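PDB 2OQH: putative isomerase from Streptomyces coelicolor A3, which probably acts on sugar acids as a member of the enolase superfamily, perhaps dehydrating D-glucarate to 5-dehydro-4-deoxy-D-glucarate. Local coordinates for residues Val8-Val13 with Thr34-Arg39. Residues are numbered along the deposited sequence; the frame is centred on the assembly and turned at random.
Sequences VDVWVV and TVVRVR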
ATOM      1  N   VAL A   8      14.929   7.026 -19.714  1.00 23.08           N
ATOM      2  CA  VAL A   8      14.304   6.261 -18.642  1.00 23.55           C
ATOM      3  C   VAL A   8      15.459   5.601 -17.905  1.00 24.15           C
ATOM      4  O   VAL A   8      16.068   4.656 -18.417  1.00 25.80           O
ATOM      5  CB  VAL A   8      13.377   5.143 -19.182  1.00 23.01           C
ATOM      6  CG1 VAL A   8      12.732   4.410 -18.015  1.00 24.36           C
ATOM      7  CG2 VAL A   8      12.310   5.734 -20.093  1.00 21.86           C
ATOM      8  N   ASP A   9      15.775   6.105 -16.716  1.00 24.34           N
ATOM      9  CA  ASP A   9      16.876   5.558 -15.928  1.00 23.91           C
ATOM     10  C   ASP A   9      16.382   4.861 -14.671  1.00 24.21           C
ATOM     11  O   ASP A   9      15.457   5.336 -14.003  1.00 24.52           O
ATOM     12  CB  ASP A   9      17.847   6.677 -15.576  1.00 25.27           C
ATOM     13  CG  ASP A   9      18.528   7.246 -16.799  1.00 25.95           C
ATOM     14  OD1 ASP A   9      19.247   6.474 -17.472  1.00 29.71           O
ATOM     15  OD2 ASP A   9      18.338   8.442 -17.096  1.00 26.76           O
ATOM     16  N   VAL A  10      17.014   3.741 -14.346  1.00 23.70           N
ATOM     17  CA  VAL A  10      16.599   2.955 -13.194  1.00 23.37           C
ATOM     18  C   VAL A  10      17.721   2.702 -12.198  1.00 24.34           C
ATOM     19  O   VAL A  10      18.837   2.347 -12.578  1.00 24.90           O
ATOM     20  CB  VAL A  10      16.040   1.588 -13.653  1.00 23.03           C
ATOM     21  CG1 VAL A  10      15.287   0.921 -12.513  1.00 21.17           C
ATOM     22  CG2 VAL A  10      15.139   1.774 -14.869  1.00 22.85           C
ATOM     23  N   TRP A  11      17.412   2.898 -10.918  1.00 24.34           N
ATOM     24  CA  TRP A  11      18.373   2.671  -9.841  1.00 23.48           C
ATOM     25  C   TRP A  11      17.725   1.734  -8.838  1.00 23.25           C
ATOM     26  O   TRP A  11      16.513   1.750  -8.669  1.00 22.12           O
ATOM     27  CB  TRP A  11      18.695   3.968  -9.092  1.00 23.25           C
ATOM     28  CG  TRP A  11      19.467   5.011  -9.850  1.00 24.21           C
ATOM     29  CD1 TRP A  11      20.827   5.164  -9.888  1.00 22.96           C
ATOM     30  CD2 TRP A  11      18.917   6.085 -10.625  1.00 24.41           C
ATOM     31  NE1 TRP A  11      21.153   6.276 -10.635  1.00 24.05           N
ATOM     32  CE2 TRP A  11      19.999   6.858 -11.099  1.00 24.65           C
ATOM     33  CE3 TRP A  11      17.612   6.471 -10.964  1.00 25.44           C
ATOM     34  CZ2 TRP A  11      19.814   7.999 -11.895  1.00 25.09           C
ATOM     35  CZ3 TRP A  11      17.430   7.611 -11.758  1.00 25.07           C
ATOM     36  CH2 TRP A  11      18.524   8.355 -12.211  1.00 25.17           C
ATOM     37  N   VAL A  12      18.538   0.915  -8.185  1.00 23.55           N
ATOM     38  CA  VAL A  12      18.049   0.029  -7.138  1.00 23.17           C
ATOM     39  C   VAL A  12      18.775   0.560  -5.910  1.00 24.38           C
ATOM     40  O   VAL A  12      19.988   0.762  -5.941  1.00 24.91           O
ATOM     41  CB  VAL A  12      18.432  -1.449  -7.370  1.00 23.26           C
ATOM     42  CG1 VAL A  12      18.011  -2.287  -6.168  1.00 22.96           C
ATOM     43  CG2 VAL A  12      17.732  -1.975  -8.612  1.00 22.11           C
ATOM     44  N   VAL A  13      18.039   0.812  -4.837  1.00 23.18           N
ATOM     45  CA  VAL A  13      18.647   1.363  -3.638  1.00 23.33           C
ATOM     46  C   VAL A  13      18.238   0.646  -2.356  1.00 24.01           C
ATOM     47  O   VAL A  13      17.188  -0.003  -2.299  1.00 23.96           O
ATOM     48  CB  VAL A  13      18.286   2.852  -3.495  1.00 22.45           C
ATOM     49  CG1 VAL A  13      18.723   3.619  -4.733  1.00 21.95           C
ATOM     50  CG2 VAL A  13      16.783   2.998  -3.302  1.00 23.63           C
ATOM     51  N   THR A  34      13.234   0.125  -6.009  1.00 21.46           N
ATOM     52  CA  THR A  34      13.666   0.485  -7.353  1.00 20.29           C
ATOM     53  C   THR A  34      13.139   1.886  -7.657  1.00 21.67           C
ATOM     54  O   THR A  34      11.947   2.156  -7.490  1.00 22.18           O
ATOM     55  CB  THR A  34      13.109  -0.498  -8.414  1.00 20.41           C
ATOM     56  OG1 THR A  34      13.760  -1.768  -8.287  1.00 19.00           O
ATOM     57  CG2 THR A  34      13.335   0.047  -9.826  1.00 18.25           C
ATOM     58  N   VAL A  35      14.025   2.782  -8.088  1.00 21.05           N
ATOM     59  CA  VAL A  35      13.629   4.150  -8.415  1.00 21.03           C
ATOM     60  C   VAL A  35      13.793   4.393  -9.909  1.00 21.22           C
ATOM     61  O   VAL A  35      14.779   3.968 -10.515  1.00 21.16           O
ATOM     62  CB  VAL A  35      14.482   5.184  -7.656  1.00 22.08           C
ATOM     63  CG1 VAL A  35      13.968   6.583  -7.941  1.00 22.72           C
ATOM     64  CG2 VAL A  35      14.438   4.896  -6.164  1.00 20.73           C
ATOM     65  N   VAL A  36      12.826   5.085 -10.501  1.00 20.51           N
ATOM     66  CA  VAL A  36      12.857   5.361 -11.933  1.00 20.30           C
ATOM     67  C   VAL A  36      12.723   6.851 -12.215  1.00 20.15           C
ATOM     68  O   VAL A  36      12.014   7.555 -11.496  1.00 20.38           O
ATOM     69  CB  VAL A  36      11.701   4.620 -12.650  1.00 20.32           C
ATOM     70  CG1 VAL A  36      11.679   4.975 -14.132  1.00 20.23           C
ATOM     71  CG2 VAL A  36      11.847   3.115 -12.449  1.00 19.82           C
ATOM     72  N   ARG A  37      13.431   7.332 -13.236  1.00 19.79           N
ATOM     73  CA  ARG A  37      13.346   8.735 -13.631  1.00 20.33           C
ATOM     74  C   ARG A  37      12.998   8.813 -15.110  1.00 20.08           C
ATOM     75  O   ARG A  37      13.668   8.208 -15.950  1.00 20.93           O
ATOM     76  CB  ARG A  37      14.670   9.488 -13.409  1.00 20.95           C
ATOM     77  CG  ARG A  37      14.627  10.949 -13.921  1.00 20.77           C
ATOM     78  CD  ARG A  37      15.980  11.676 -13.791  1.00 21.02           C
ATOM     79  NE  ARG A  37      17.006  11.039 -14.605  1.00 22.43           N
ATOM     80  CZ  ARG A  37      18.317  11.175 -14.420  1.00 22.75           C
ATOM     81  NH1 ARG A  37      18.785  11.939 -13.442  1.00 23.08           N
ATOM     82  NH2 ARG A  37      19.160  10.520 -15.203  1.00 24.19           N
ATOM     83  N   VAL A  38      11.949   9.558 -15.427  1.00 19.65           N
ATOM     84  CA  VAL A  38      11.557   9.720 -16.815  1.00 20.75           C
ATOM     85  C   VAL A  38      11.931  11.130 -17.254  1.00 20.47           C
ATOM     86  O   VAL A  38      11.434  12.110 -16.704  1.00 21.19           O
ATOM     87  CB  VAL A  38      10.040   9.488 -16.998  1.00 20.27           C
ATOM     88  CG1 VAL A  38       9.627   9.830 -18.423  1.00 21.60           C
ATOM     89  CG2 VAL A  38       9.705   8.039 -16.685  1.00 17.73           C
ATOM     90  N   ARG A  39      12.814  11.223 -18.243  1.00 22.16           N
ATOM     91  CA  ARG A  39      13.263  12.518 -18.754  1.00 23.24           C
ATOM     92  C   ARG A  39      12.569  12.897 -20.064  1.00 22.42           C
ATOM     93  O   ARG A  39      12.451  12.078 -20.970  1.00 23.20           O
ATOM     94  CB  ARG A  39      14.774  12.487 -18.965  1.00 24.26           C
ATOM     95  CG  ARG A  39      15.344  13.774 -19.528  1.00 28.33           C
ATOM     96  CD  ARG A  39      16.780  13.565 -19.985  1.00 30.54           C
ATOM     97  NE  ARG A  39      17.653  13.116 -18.897  1.00 32.50           N
ATOM     98  CZ  ARG A  39      17.881  13.814 -17.786  1.00 33.04           C
ATOM     99  NH1 ARG A  39      17.290  14.989 -17.612  1.00 34.53           N
ATOM    100  NH2 ARG A  39      18.730  13.361 -16.867  1.00 31.73           N
TER
HETATM  101  O   HOH W   1      16.161   9.536 -17.125  1.00 31.55           O
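In the three-stranded antiparallel sheet of the N-terminal capping domain of the mandelate racemase/muconate lactonizing enzyme family, edge strand 8-13 pairs with central strand 34-39; strand 45-51 flanks the latter on its other side. Asp9-Arg37 and Trp11-Val35 are the hydrogen-bonded pairs, each closed by two backbone bonds, among them Trp11 N to Val35 O (2.9 Å) and Val35 N to Trp11 O (2.8 Å). Val8, Val10, Val12, Thr34 and Val36 share one face, where Val10 and Val12 also meet helix 54-63. Methyls interlock there: Val10 CG1, anti to its own N (chi1 -165°), presses on Thr34 CG2 at 3.4 Å, tighter than usual for two carbons, while Thr34 OG1 bonds to the carbonyl oxygen of Trp52. The other face carries Asp9, Trp11, Val35 and Arg37. The Arg37 chain runs out extended, then bends at chi3 (63°), which brings its guanidinium up against the edge of the Trp11 indole, near the ring plane. The indole thus meets it edge-on, the two planes nearly perpendicular, with CH2 over the guanidinium centre and 3.6 Å from Arg37 CZ. Arg39 NH2 lies across the opposite guanidinium face. Arg37 NH2 reaches Asp9 OD2 at 2.9 Å in a nearly straight salt bridge, in the guanidinium plane but well above that of the carboxylate. An alanine in place of Arg37 would probably leave the Asp9 carboxylate without this cationic mate and strip the guanidinium from Trp11 CH2. A water accepts from Arg37 NE and donates to Arg37 O, tying the side chain back to its own backbone.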